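Local structure of collagen alpha-1(XV) chain (Homo sapiens, 3N3F) at residues A[12-25]-A[34-46]. The protein probably drives three collagen XV chains to associate and fold into a triple helix, through a compact trimerization domain of the multiplexin type. Sequence-based numbering, arbitrary orientation.
Sequences MLQKAHLVIEGTFI and FIRVRDGWKKLQL
M12 sends CG anti to its own N (chi1 172°) and then bends at chi3 (87°), which lays its sulfur and methyl between W41 and F34. CE lies over the W41 five-membered ring, 3.9 Å from its centroid, and over one face of F34 as CH-pi contacts, and SD adds a Met-aromatic contact to each ring, which suits a flexible, polarisable thioether. L13 CD2 sits over the W41 six-membered ring, while I25 CD1 reaches the ring's edge, 3.4 Å from W41 CD1. A water accepts from W41 NE1 and donates to M12 O, so the indole nitrogen is satisfied.

R36, bent at chi2 (-53°), runs its aliphatic part past V19 CG1 and reaches the loop after the helix. There NE and NH2 both grip A16 O, with NH2 at 2.7 Å; the oxygen lies in the guanidinium plane. NH1 turns back to V37 O in its own hairpin, fixing the rotation of the guanidinium. A leucine in its place would probably leave A16 O without either donor and the 16-19 loop free to shift.

G22, at the third position of the type II turn I20 to T23, has a positive phi that favours glycine, and T23 OG1 bonds I20 O within the turn. Strand 23-25 then pairs antiparallel with 34-37: I25 N gives F34 O a 2.7 Å bond, and F34 N returns one to I25 O. On the face opposite I25 and F34, F24 lies beside I35 CG2 and meets F24 of both neighbouring subunits edge-to-face. The arrangement is a small helix packed on a beta hairpin sheet, continued across subunits at W41, the core of the multiplexin collagen trimerization domain.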
loop_
_atom_site.group_PDB
_atom_site.type_symbol
_atom_site.label_atom_id
_atom_site.label_comp_id
_atom_site.label_asym_id
_atom_site.label_seq_id
_atom_site.Cartn_x
_atom_site.Cartn_y
_atom_site.Cartn_z
ATOM N N MET A 12 10.663 14.491 0.149
ATOM C CA MET A 12 9.259 14.251 0.472
ATOM C C MET A 12 8.784 15.197 1.583
ATOM O O MET A 12 7.718 15.805 1.480
ATOM C CB MET A 12 9.068 12.799 0.924
ATOM C CG MET A 12 7.676 12.487 1.461
ATOM S SD MET A 12 7.560 10.845 2.225
ATOM C CE MET A 12 8.064 11.191 3.897
ATOM N N LEU A 13 9.586 15.317 2.640
ATOM C CA LEU A 13 9.260 16.169 3.782
ATOM C C LEU A 13 9.040 17.644 3.440
ATOM O O LEU A 13 8.259 18.324 4.099
ATOM C CB LEU A 13 10.355 16.064 4.852
ATOM C CG LEU A 13 10.542 14.734 5.590
ATOM C CD1 LEU A 13 11.751 14.831 6.512
ATOM C CD2 LEU A 13 9.288 14.395 6.387
ATOM N N GLN A 14 9.721 18.147 2.417
ATOM C CA GLN A 14 9.558 19.550 2.055
ATOM C C GLN A 14 8.457 19.801 1.026
ATOM O O GLN A 14 8.165 20.949 0.682
ATOM C CB GLN A 14 10.888 20.122 1.557
ATOM C CG GLN A 14 11.461 19.438 0.331
ATOM C CD GLN A 14 12.849 19.948 -0.019
ATOM O OE1 GLN A 14 13.406 19.602 -1.061
ATOM N NE2 GLN A 14 13.416 20.771 0.857
ATOM N N LYS A 15 7.832 18.731 0.552
ATOM C CA LYS A 15 6.772 18.852 -0.442
ATOM C C LYS A 15 5.457 18.237 0.025
ATOM O O LYS A 15 4.756 17.582 -0.740
ATOM C CB LYS A 15 7.227 18.208 -1.753
ATOM C CG LYS A 15 8.420 18.919 -2.383
ATOM C CD LYS A 15 8.927 18.195 -3.614
ATOM C CE LYS A 15 9.991 19.012 -4.337
ATOM N NZ LYS A 15 11.140 19.346 -3.454
ATOM N N ALA A 16 5.124 18.477 1.288
ATOM C CA ALA A 16 3.901 17.964 1.885
ATOM C C ALA A 16 2.644 18.471 1.185
ATOM O O ALA A 16 1.633 17.772 1.132
ATOM C CB ALA A 16 3.853 18.337 3.368
ATOM N N HIS A 17 2.703 19.683 0.648
ATOM C CA HIS A 17 1.544 20.261 -0.022
ATOM C C HIS A 17 1.387 19.854 -1.481
ATOM O O HIS A 17 0.424 20.246 -2.140
ATOM C CB HIS A 17 1.578 21.782 0.102
ATOM C CG HIS A 17 1.551 22.261 1.519
ATOM N ND1 HIS A 17 0.595 21.847 2.423
ATOM C CD2 HIS A 17 2.372 23.098 2.196
ATOM C CE1 HIS A 17 0.830 22.409 3.595
ATOM N NE2 HIS A 17 1.902 23.172 3.485
ATOM N N LEU A 18 2.329 19.064 -1.986
ATOM C CA LEU A 18 2.251 18.593 -3.362
ATOM C C LEU A 18 1.618 17.207 -3.389
ATOM O O LEU A 18 1.340 16.665 -4.455
ATOM C CB LEU A 18 3.642 18.532 -4.003
ATOM C CG LEU A 18 4.371 19.859 -4.232
ATOM C CD1 LEU A 18 5.687 19.601 -4.953
ATOM C CD2 LEU A 18 3.494 20.789 -5.049
ATOM N N VAL A 19 1.386 16.637 -2.212
ATOM C CA VAL A 19 0.793 15.309 -2.123
ATOM C C VAL A 19 -0.517 15.336 -1.351
ATOM O O VAL A 19 -0.562 15.794 -0.211
ATOM C CB VAL A 19 1.743 14.314 -1.425
ATOM C CG1 VAL A 19 1.184 12.901 -1.538
ATOM C CG2 VAL A 19 3.137 14.397 -2.035
ATOM N N ILE A 20 -1.578 14.832 -1.973
ATOM C CA ILE A 20 -2.888 14.801 -1.335
ATOM C C ILE A 20 -2.968 13.664 -0.325
ATOM O O ILE A 20 -2.423 12.584 -0.542
ATOM C CB ILE A 20 -4.026 14.604 -2.370
ATOM C CG1 ILE A 20 -4.012 15.741 -3.396
ATOM C CG2 ILE A 20 -5.378 14.565 -1.658
ATOM C CD1 ILE A 20 -4.337 17.097 -2.814
ATOM N N GLU A 21 -3.641 13.926 0.786
ATOM C CA GLU A 21 -3.824 12.928 1.827
ATOM C C GLU A 21 -4.357 11.641 1.196
ATOM O O GLU A 21 -5.158 11.687 0.263
ATOM C CB GLU A 21 -4.807 13.477 2.869
ATOM C CG GLU A 21 -5.520 12.448 3.725
ATOM C CD GLU A 21 -6.381 13.098 4.799
ATOM O OE1 GLU A 21 -7.044 14.115 4.500
ATOM O OE2 GLU A 21 -6.401 12.593 5.937
ATOM N N GLY A 22 -3.895 10.497 1.688
ATOM C CA GLY A 22 -4.348 9.224 1.150
ATOM C C GLY A 22 -3.595 8.755 -0.083
ATOM O O GLY A 22 -4.047 7.840 -0.771
ATOM N N THR A 23 -2.452 9.378 -0.366
ATOM C CA THR A 23 -1.630 9.017 -1.521
ATOM C C THR A 23 -0.409 8.230 -1.059
ATOM O O THR A 23 0.101 8.455 0.036
ATOM C CB THR A 23 -1.131 10.276 -2.280
ATOM O OG1 THR A 23 -2.248 10.996 -2.807
ATOM C CG2 THR A 23 -0.206 9.887 -3.422
ATOM N N PHE A 24 0.049 7.299 -1.890
ATOM C CA PHE A 24 1.226 6.501 -1.571
ATOM C C PHE A 24 2.477 7.197 -2.101
ATOM O O PHE A 24 2.471 7.736 -3.206
ATOM C CB PHE A 24 1.092 5.105 -2.177
ATOM C CG PHE A 24 0.155 4.210 -1.418
ATOM C CD1 PHE A 24 0.580 3.556 -0.268
ATOM C CD2 PHE A 24 -1.158 4.037 -1.842
ATOM C CE1 PHE A 24 -0.291 2.737 0.457
ATOM C CE2 PHE A 24 -2.038 3.223 -1.127
ATOM C CZ PHE A 24 -1.600 2.573 0.025
ATOM N N ILE A 25 3.544 7.182 -1.305
ATOM C CA ILE A 25 4.795 7.839 -1.679
ATOM C C ILE A 25 5.987 6.885 -1.723
ATOM O O ILE A 25 6.362 6.292 -0.717
ATOM C CB ILE A 25 5.132 8.980 -0.693
ATOM C CG1 ILE A 25 3.973 9.977 -0.630
ATOM C CG2 ILE A 25 6.421 9.675 -1.128
ATOM C CD1 ILE A 25 4.189 11.098 0.370
ATOM N N PHE A 34 5.833 5.416 1.840
ATOM C CA PHE A 34 5.176 6.199 2.878
ATOM C C PHE A 34 3.777 6.495 2.374
ATOM O O PHE A 34 3.481 6.296 1.199
ATOM C CB PHE A 34 5.910 7.520 3.111
ATOM C CG PHE A 34 7.143 7.388 3.946
ATOM C CD1 PHE A 34 7.091 7.598 5.320
ATOM C CD2 PHE A 34 8.358 7.038 3.365
ATOM C CE1 PHE A 34 8.233 7.462 6.102
ATOM C CE2 PHE A 34 9.504 6.898 4.139
ATOM C CZ PHE A 34 9.442 7.112 5.509
ATOM N N ILE A 35 2.910 6.943 3.268
ATOM C CA ILE A 35 1.558 7.296 2.881
ATOM C C ILE A 35 1.308 8.690 3.423
ATOM O O ILE A 35 1.616 8.978 4.575
ATOM C CB ILE A 35 0.514 6.339 3.482
ATOM C CG1 ILE A 35 0.694 6.267 4.996
ATOM C CG2 ILE A 35 0.649 4.967 2.859
ATOM C CD1 ILE A 35 -0.497 5.712 5.719
ATOM N N ARG A 36 0.769 9.555 2.577
ATOM C CA ARG A 36 0.460 10.919 2.964
ATOM C C ARG A 36 -0.870 10.866 3.721
ATOM O O ARG A 36 -1.874 10.407 3.181
ATOM C CB ARG A 36 0.312 11.783 1.709
ATOM C CG ARG A 36 0.996 13.132 1.766
ATOM C CD ARG A 36 0.572 13.900 2.977
ATOM N NE ARG A 36 0.696 15.340 2.803
ATOM C CZ ARG A 36 0.278 16.215 3.709
ATOM N NH1 ARG A 36 -0.274 15.775 4.829
ATOM N NH2 ARG A 36 0.391 17.517 3.492
ATOM N N VAL A 37 -0.874 11.307 4.971
ATOM C CA VAL A 37 -2.107 11.301 5.752
ATOM C C VAL A 37 -2.380 12.677 6.336
ATOM O O VAL A 37 -1.682 13.643 6.037
ATOM C CB VAL A 37 -2.053 10.282 6.912
ATOM C CG1 VAL A 37 -1.803 8.889 6.363
ATOM C CG2 VAL A 37 -0.977 10.672 7.905
ATOM N N ARG A 38 -3.406 12.764 7.169
ATOM C CA ARG A 38 -3.757 14.029 7.790
ATOM C C ARG A 38 -2.640 14.498 8.721
ATOM O O ARG A 38 -2.270 13.800 9.669
ATOM C CB ARG A 38 -5.060 13.873 8.573
ATOM C CG ARG A 38 -5.542 15.129 9.275
ATOM C CD ARG A 38 -6.815 14.823 10.047
ATOM N NE ARG A 38 -6.615 13.721 10.985
ATOM C CZ ARG A 38 -7.597 13.061 11.590
ATOM N NH1 ARG A 38 -8.862 13.385 11.359
ATOM N NH2 ARG A 38 -7.313 12.073 12.430
ATOM N N ASP A 39 -2.107 15.681 8.427
ATOM C CA ASP A 39 -1.045 16.306 9.210
ATOM C C ASP A 39 0.328 15.653 9.127
ATOM O O ASP A 39 1.167 15.849 10.006
ATOM C CB ASP A 39 -1.470 16.418 10.677
ATOM C CG ASP A 39 -2.791 17.144 10.844
ATOM O OD1 ASP A 39 -2.951 18.231 10.251
ATOM O OD2 ASP A 39 -3.664 16.629 11.570
ATOM N N GLY A 40 0.571 14.881 8.073
ATOM C CA GLY A 40 1.876 14.263 7.942
ATOM C C GLY A 40 1.931 13.049 7.043
ATOM O O GLY A 40 1.234 12.969 6.036
ATOM N N TRP A 41 2.786 12.107 7.423
ATOM C CA TRP A 41 2.972 10.873 6.684
ATOM C C TRP A 41 3.119 9.739 7.685
ATOM O O TRP A 41 3.320 9.963 8.880
ATOM C CB TRP A 41 4.261 10.916 5.853
ATOM C CG TRP A 41 4.454 12.121 4.983
ATOM C CD1 TRP A 41 4.250 12.201 3.635
ATOM C CD2 TRP A 41 4.958 13.397 5.389
ATOM N NE1 TRP A 41 4.605 13.446 3.175
ATOM C CE2 TRP A 41 5.044 14.200 4.231
ATOM C CE3 TRP A 41 5.353 13.939 6.622
ATOM C CZ2 TRP A 41 5.506 15.522 4.268
ATOM C CZ3 TRP A 41 5.813 15.255 6.656
ATOM C CH2 TRP A 41 5.886 16.029 5.487
ATOM N N LYS A 42 3.024 8.518 7.178
ATOM C CA LYS A 42 3.204 7.314 7.978
ATOM C C LYS A 42 3.978 6.350 7.094
ATOM O O LYS A 42 3.660 6.190 5.917
ATOM C CB LYS A 42 1.860 6.704 8.376
ATOM C CG LYS A 42 1.168 7.416 9.530
ATOM C CD LYS A 42 -0.102 6.679 9.940
ATOM C CE LYS A 42 -0.701 7.266 11.200
ATOM N NZ LYS A 42 -1.932 6.537 11.620
ATOM N N LYS A 43 5.001 5.720 7.656
ATOM C CA LYS A 43 5.826 4.792 6.898
ATOM C C LYS A 43 5.170 3.427 6.768
ATOM O O LYS A 43 4.668 2.877 7.745
ATOM C CB LYS A 43 7.197 4.638 7.565
ATOM C CG LYS A 43 8.181 3.809 6.763
ATOM C CD LYS A 43 9.579 3.863 7.355
ATOM C CE LYS A 43 10.587 3.224 6.414
ATOM N NZ LYS A 43 11.983 3.384 6.891
ATOM N N LEU A 44 5.170 2.891 5.554
ATOM C CA LEU A 44 4.595 1.581 5.310
ATOM C C LEU A 44 5.652 0.538 5.675
ATOM O O LEU A 44 6.815 0.677 5.299
ATOM C CB LEU A 44 4.219 1.439 3.835
ATOM C CG LEU A 44 2.817 0.893 3.558
ATOM C CD1 LEU A 44 1.824 2.024 3.642
ATOM C CD2 LEU A 44 2.760 0.297 2.179
ATOM N N GLN A 45 5.250 -0.487 6.422
ATOM C CA GLN A 45 6.147 -1.569 6.835
ATOM C C GLN A 45 6.417 -2.528 5.678
ATOM O O GLN A 45 5.525 -3.267 5.248
ATOM C CB GLN A 45 5.524 -2.350 7.991
ATOM C CG GLN A 45 5.216 -1.514 9.215
ATOM C CD GLN A 45 6.440 -1.237 10.066
ATOM O OE1 GLN A 45 7.424 -0.658 9.599
ATOM N NE2 GLN A 45 6.386 -1.653 11.327
ATOM N N LEU A 46 7.650 -2.522 5.182
ATOM C CA LEU A 46 8.027 -3.390 4.071
ATOM C C LEU A 46 9.083 -4.400 4.495
ATOM O O LEU A 46 9.869 -4.149 5.407
ATOM C CB LEU A 46 8.569 -2.558 2.911
ATOM C CG LEU A 46 7.608 -1.554 2.277
ATOM C CD1 LEU A 46 8.333 -0.758 1.204
ATOM C CD2 LEU A 46 6.429 -2.290 1.694
HETATM O O HOH W 1 5.176 14.833 0.684
#